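Local coordinates for bromo domain-containing protein (Trypanosoma cruzi, PDB 6NEY) that probably recognises acetylated lysine on chromatin proteins through its bromodomain, consistent with a role in transcription in this parasite, at residues Phe31-Val35 with Leu36-Pro40. Sequence-based numbering, arbitrary orientation.
Sequences FSMDV and LVVYP
The single-turn helix 35-38, in the ZA loop that follows the first helix of the bromodomain bundle, begins at V35, with D34 before it as N-cap, and is held by the carbonyl of D34. D34 O accepts two backbone N-H groups: V38 N at 3.0 Å, nearly straight, and V37 N at 2.9 Å, more bent and from above the carbonyl plane. The next i to i+4 bond runs from Y39 N to V35 O, 2.8 Å, and there the helix stops as Y39 leaves helical geometry. Water 1 donates to D34 OD1 and weakly accepts from L36 N, a loose bridge. With CG anti to the backbone N (chi1 -175°), D34 turns its carboxylate to V37, OD2 only 3.1 Å from CG2, a tight approach rather than a bond. M33 reaches V38 and Y39: its CG sits between backbone N and carbonyl carbon (chi1 82°), and an extended chi2 carries SD to the Y39 ring edge, 3.8 Å from CE2, a Met-aromatic contact; V38 CG1 rests over one face of that ring, offset toward the rim. The turn sits at the surface: L36 packs on E43 and T47 of helix 43-49, while F31, just upstream, is buried against M84 and C88 of helix 75-92 and stacks on F105 of helix 97-124.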
loop_
_atom_site.group_PDB
_atom_site.type_symbol
_atom_site.label_atom_id
_atom_site.label_comp_id
_atom_site.label_asym_id
_atom_site.label_seq_id
_atom_site.Cartn_x
_atom_site.Cartn_y
_atom_site.Cartn_z
ATOM N N PHE A 31 -7.891 5.657 0.917
ATOM C CA PHE A 31 -7.214 4.339 0.901
ATOM C C PHE A 31 -7.243 3.692 2.285
ATOM O O PHE A 31 -6.736 2.569 2.409
ATOM C CB PHE A 31 -5.812 4.508 0.299
ATOM C CG PHE A 31 -5.901 5.053 -1.100
ATOM C CD1 PHE A 31 -6.441 4.270 -2.108
ATOM C CD2 PHE A 31 -5.543 6.363 -1.383
ATOM C CE1 PHE A 31 -6.562 4.762 -3.401
ATOM C CE2 PHE A 31 -5.701 6.862 -2.669
ATOM C CZ PHE A 31 -6.201 6.064 -3.668
ATOM N N SER A 32 -7.754 4.359 3.316
ATOM C CA SER A 32 -7.669 3.786 4.684
ATOM C C SER A 32 -9.059 3.345 5.135
ATOM O O SER A 32 -9.121 2.490 6.019
ATOM C CB SER A 32 -7.035 4.721 5.648
ATOM O OG SER A 32 -7.536 6.046 5.490
ATOM N N MET A 33 -10.113 3.902 4.527
ATOM C CA MET A 33 -11.515 3.524 4.838
ATOM C C MET A 33 -11.736 2.075 4.399
ATOM O O MET A 33 -11.087 1.614 3.424
ATOM C CB MET A 33 -12.544 4.460 4.183
ATOM C CG MET A 33 -12.879 4.165 2.729
ATOM S SD MET A 33 -14.290 5.196 2.141
ATOM C CE MET A 33 -13.431 6.621 1.471
ATOM N N ASP A 34 -12.606 1.373 5.122
ATOM C CA ASP A 34 -13.076 0.012 4.758
ATOM C C ASP A 34 -14.333 0.194 3.893
ATOM O O ASP A 34 -15.422 0.443 4.476
ATOM C CB ASP A 34 -13.304 -0.803 6.028
ATOM C CG ASP A 34 -13.681 -2.254 5.793
ATOM O OD1 ASP A 34 -14.075 -2.587 4.651
ATOM O OD2 ASP A 34 -13.575 -3.037 6.761
ATOM N N VAL A 35 -14.182 0.133 2.567
ATOM C CA VAL A 35 -15.194 0.673 1.602
ATOM C C VAL A 35 -16.545 0.042 1.944
ATOM O O VAL A 35 -17.522 0.781 2.167
ATOM C CB VAL A 35 -14.782 0.404 0.137
ATOM C CG1 VAL A 35 -15.902 0.686 -0.863
ATOM C CG2 VAL A 35 -13.523 1.187 -0.235
ATOM N N LEU A 36 -16.572 -1.286 2.060
ATOM C CA LEU A 36 -17.831 -2.068 2.193
ATOM C C LEU A 36 -18.306 -2.088 3.653
ATOM O O LEU A 36 -19.332 -2.738 3.898
ATOM C CB LEU A 36 -17.609 -3.477 1.626
ATOM C CG LEU A 36 -17.495 -3.565 0.104
ATOM C CD1 LEU A 36 -17.554 -5.008 -0.379
ATOM C CD2 LEU A 36 -18.579 -2.748 -0.586
ATOM N N VAL A 37 -17.617 -1.390 4.572
ATOM C CA VAL A 37 -18.141 -1.020 5.926
ATOM C C VAL A 37 -18.844 0.344 5.846
ATOM O O VAL A 37 -19.968 0.454 6.373
ATOM C CB VAL A 37 -17.039 -1.018 7.005
ATOM C CG1 VAL A 37 -17.511 -0.357 8.295
ATOM C CG2 VAL A 37 -16.518 -2.421 7.287
ATOM N N VAL A 38 -18.222 1.349 5.217
ATOM C CA VAL A 38 -18.793 2.727 5.094
ATOM C C VAL A 38 -20.014 2.666 4.165
ATOM O O VAL A 38 -21.026 3.328 4.472
ATOM C CB VAL A 38 -17.750 3.745 4.591
ATOM C CG1 VAL A 38 -18.302 5.167 4.596
ATOM C CG2 VAL A 38 -16.455 3.681 5.392
ATOM N N TYR A 39 -19.918 1.885 3.084
ATOM C CA TYR A 39 -20.931 1.754 2.002
ATOM C C TYR A 39 -21.253 0.271 1.798
ATOM O O TYR A 39 -20.830 -0.327 0.810
ATOM C CB TYR A 39 -20.413 2.424 0.727
ATOM C CG TYR A 39 -19.869 3.812 0.954
ATOM C CD1 TYR A 39 -20.723 4.878 1.203
ATOM C CD2 TYR A 39 -18.506 4.059 0.956
ATOM C CE1 TYR A 39 -20.238 6.154 1.438
ATOM C CE2 TYR A 39 -18.003 5.331 1.186
ATOM C CZ TYR A 39 -18.873 6.379 1.431
ATOM O OH TYR A 39 -18.393 7.633 1.661
ATOM N N PRO A 40 -21.976 -0.369 2.745
ATOM C CA PRO A 40 -22.342 -1.787 2.625
ATOM C C PRO A 40 -23.140 -2.101 1.346
ATOM O O PRO A 40 -23.054 -3.219 0.835
ATOM C CB PRO A 40 -23.214 -2.060 3.861
ATOM C CG PRO A 40 -22.907 -0.933 4.834
ATOM C CD PRO A 40 -22.459 0.241 3.993
HETATM O O HOH W 1 -13.982 -3.345 1.692
#